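Local coordinates for protein probable glucarate dehydratase (Mycobacterium smegmatis str. MC2 155, PDB 3VDG) that probably dehydrates glucarate or a related acid sugar, as a metal-dependent lyase of the enolase superfamily, at residues A[241-246]-A[259-264]. Sequence-based numbering, arbitrary orientation.
Sequences LRLDPN and AGLEGV. With NA (sodium ion), chain C; FMT (formic acid), chain B.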
ATOM      1  N   LEU A 241      -6.273  14.840  24.443  1.00 22.76           N
ATOM      2  CA  LEU A 241      -5.656  14.012  25.494  1.00 24.57           C
ATOM      3  C   LEU A 241      -5.820  12.539  25.171  1.00 21.65           C
ATOM      4  O   LEU A 241      -6.844  12.113  24.634  1.00 21.78           O
ATOM      5  CB  LEU A 241      -6.319  14.273  26.866  1.00 23.28           C
ATOM      6  CG  LEU A 241      -6.275  15.705  27.411  1.00 31.58           C
ATOM      7  CD1 LEU A 241      -7.003  15.765  28.744  1.00 27.75           C
ATOM      8  CD2 LEU A 241      -4.846  16.203  27.575  1.00 31.49           C
ATOM      9  N   ARG A 242      -4.814  11.749  25.521  1.00 23.96           N
ATOM     10  CA  ARG A 242      -4.888  10.314  25.325  1.00 25.08           C
ATOM     11  C   ARG A 242      -4.347   9.651  26.558  1.00 21.06           C
ATOM     12  O   ARG A 242      -3.473  10.197  27.223  1.00 21.22           O
ATOM     13  CB  ARG A 242      -3.997   9.888  24.163  1.00 28.62           C
ATOM     14  CG  ARG A 242      -4.276  10.617  22.874  1.00 31.78           C
ATOM     15  CD  ARG A 242      -2.980  10.639  22.089  1.00 51.52           C
ATOM     16  NE  ARG A 242      -3.140  11.376  20.852  1.00 41.58           N
ATOM     17  CZ  ARG A 242      -2.194  11.501  19.938  1.00 42.91           C
ATOM     18  NH1 ARG A 242      -0.996  10.943  20.123  1.00 47.03           N
ATOM     19  NH2 ARG A 242      -2.451  12.190  18.843  1.00 32.52           N
ATOM     20  N   LEU A 243      -4.854   8.464  26.850  1.00 25.13           N
ATOM     21  CA  LEU A 243      -4.388   7.719  28.010  1.00 22.93           C
ATOM     22  C   LEU A 243      -4.062   6.301  27.541  1.00 19.22           C
ATOM     23  O   LEU A 243      -4.799   5.725  26.743  1.00 23.18           O
ATOM     24  CB  LEU A 243      -5.493   7.687  29.077  1.00 27.88           C
ATOM     25  CG  LEU A 243      -5.291   6.851  30.348  1.00 23.60           C
ATOM     26  CD1 LEU A 243      -4.057   7.317  31.108  1.00 19.82           C
ATOM     27  CD2 LEU A 243      -6.549   6.952  31.222  1.00 25.38           C
ATOM     28  N   ASP A 244      -2.960   5.749  28.041  1.00 23.33           N
ATOM     29  CA  ASP A 244      -2.476   4.451  27.589  1.00 22.51           C
ATOM     30  C   ASP A 244      -1.929   3.657  28.763  1.00 17.08           C
ATOM     31  O   ASP A 244      -0.805   3.895  29.208  1.00 19.52           O
ATOM     32  CB  ASP A 244      -1.366   4.677  26.562  1.00 21.91           C
ATOM     33  CG  ASP A 244      -0.658   3.391  26.162  1.00 27.25           C
ATOM     34  OD1 ASP A 244      -1.177   2.273  26.419  1.00 24.79           O
ATOM     35  OD2 ASP A 244       0.429   3.506  25.571  1.00 23.49           O
ATOM     36  N   PRO A 245      -2.729   2.736  29.304  1.00 18.57           N
ATOM     37  CA  PRO A 245      -2.224   1.973  30.446  1.00 23.81           C
ATOM     38  C   PRO A 245      -1.587   0.644  30.027  1.00 23.77           C
ATOM     39  O   PRO A 245      -1.413  -0.232  30.879  1.00 20.87           O
ATOM     40  CB  PRO A 245      -3.502   1.677  31.238  1.00 22.18           C
ATOM     41  CG  PRO A 245      -4.519   1.476  30.151  1.00 22.22           C
ATOM     42  CD  PRO A 245      -4.162   2.478  29.066  1.00 19.84           C
ATOM     43  N   ASN A 246      -1.269   0.478  28.739  1.00 19.23           N
ATOM     44  CA  ASN A 246      -0.608  -0.761  28.280  1.00 18.21           C
ATOM     45  C   ASN A 246      -1.318  -2.025  28.788  1.00 21.82           C
ATOM     46  O   ASN A 246      -0.679  -2.935  29.308  1.00 23.41           O
ATOM     47  CB  ASN A 246       0.869  -0.779  28.715  1.00 21.22           C
ATOM     48  CG  ASN A 246       1.752   0.140  27.865  1.00 25.27           C
ATOM     49  OD1 ASN A 246       2.342   1.108  28.365  1.00 25.39           O
ATOM     50  ND2 ASN A 246       1.847  -0.162  26.572  1.00 22.80           N
ATOM     51  N   ALA A 259     -16.222   5.422  30.590  1.00 30.94           N
ATOM     52  CA  ALA A 259     -17.453   6.147  30.915  1.00 35.39           C
ATOM     53  C   ALA A 259     -17.107   7.398  31.692  1.00 29.28           C
ATOM     54  O   ALA A 259     -17.622   8.473  31.411  1.00 34.62           O
ATOM     55  CB  ALA A 259     -18.421   5.269  31.705  1.00 34.46           C
ATOM     56  N   GLY A 260     -16.189   7.267  32.644  1.00 27.12           N
ATOM     57  CA  GLY A 260     -15.776   8.391  33.456  1.00 32.18           C
ATOM     58  C   GLY A 260     -15.012   9.448  32.693  1.00 40.91           C
ATOM     59  O   GLY A 260     -14.966  10.592  33.109  1.00 29.58           O
ATOM     60  N   LEU A 261     -14.394   9.080  31.577  1.00 31.84           N
ATOM     61  CA  LEU A 261     -13.649  10.071  30.796  1.00 25.06           C
ATOM     62  C   LEU A 261     -14.364  10.446  29.488  1.00 30.16           C
ATOM     63  O   LEU A 261     -13.753  11.018  28.569  1.00 30.33           O
ATOM     64  CB  LEU A 261     -12.213   9.593  30.531  1.00 26.68           C
ATOM     65  CG  LEU A 261     -11.299   9.484  31.760  1.00 26.88           C
ATOM     66  CD1 LEU A 261      -9.952   8.884  31.367  1.00 24.49           C
ATOM     67  CD2 LEU A 261     -11.125  10.835  32.442  1.00 29.44           C
ATOM     68  N   GLU A 262     -15.652  10.124  29.401  1.00 26.45           N
ATOM     69  CA  GLU A 262     -16.431  10.505  28.236  1.00 28.50           C
ATOM     70  C   GLU A 262     -16.215  11.992  27.951  1.00 30.82           C
ATOM     71  O   GLU A 262     -16.265  12.811  28.860  1.00 30.79           O
ATOM     72  CB  GLU A 262     -17.921  10.220  28.452  1.00 31.55           C
ATOM     73  CG  GLU A 262     -18.789  10.736  27.311  1.00 42.39           C
ATOM     74  CD  GLU A 262     -20.176  10.121  27.287  1.00 66.66           C
ATOM     75  OE1 GLU A 262     -20.545   9.444  28.264  1.00 65.92           O
ATOM     76  OE2 GLU A 262     -20.899  10.301  26.285  1.00 61.17           O
ATOM     77  N   GLY A 263     -15.940  12.331  26.697  1.00 35.29           N
ATOM     78  CA  GLY A 263     -15.785  13.727  26.291  1.00 31.02           C
ATOM     79  C   GLY A 263     -14.458  14.361  26.664  1.00 39.32           C
ATOM     80  O   GLY A 263     -14.221  15.527  26.372  1.00 34.90           O
ATOM     81  N   VAL A 264     -13.582  13.598  27.310  1.00 29.07           N
ATOM     82  CA  VAL A 264     -12.285  14.126  27.715  1.00 22.31           C
ATOM     83  C   VAL A 264     -11.133  13.599  26.837  1.00 25.62           C
ATOM     84  O   VAL A 264     -10.203  14.351  26.507  1.00 29.66           O
ATOM     85  CB  VAL A 264     -11.982  13.801  29.199  1.00 31.45           C
ATOM     86  CG1 VAL A 264     -10.669  14.433  29.621  1.00 30.98           C
ATOM     87  CG2 VAL A 264     -13.105  14.299  30.103  1.00 32.86           C
TER
HETATM   88 NA    NA C 502       0.411   2.940  23.198  1.00 43.00          NA
HETATM   89  C   FMT B 501       4.533   1.191  24.779  1.00 46.96           C
HETATM   90  O1  FMT B 501       3.337   1.356  24.565  1.00 40.43           O
HETATM   91  O2  FMT B 501       5.352   0.820  23.788  1.00 32.81           O
HETATM   92  O   HOH W   1      -9.188  15.142  24.101  1.00 25.75           O
HETATM   93  O   HOH W   2      -0.113   0.873  24.220  1.00 25.35           O
HETATM   94  O   HOH W   3       2.624   3.478  23.466  1.00 32.47           O
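Leu241 and Val264 come within 7.0 Å of each other at their CA atoms, where strand 241-244 starts and the chain leaving helix 251-260 turns back toward strand 267-269. This is one beta-alpha-beta unit of the enolase-type barrel, and no direct hydrogen bond joins 241-246 to 259-264. Instead, water 1 bridges them, accepting from Leu241 N and donating to Val264 O at 2.7 Å. Beside it the side chains of Leu241 and Val264 cross obliquely, CD1 of the leucine 4.0 Å from CG1 of the valine. Further along, Leu243 and Leu261 meet by their methyl ends, CD2 to CD1 at 3.9 Å, at about a right angle. Leu243 reaches Leu261 because chi1 of 175° swings CG opposite the backbone N and chi2 of 59° then directs CD2. From helix 222-235, Met226 packs on Leu261, and Val229 on both Leu241 and Val264. Arg242, between the two leucines, points inward and forms salt bridges with Glu266 and Asp370. At the strand's end Asp244 binds the sodium ion through OD2, with Glu269 and Asn292 as further ligands. Its OD1 closes an Asx turn, accepting from Asn246 N at 2.9 Å, from above the carboxylate plane, while Asn246 ND2 donates almost straight (171°) to formate O1.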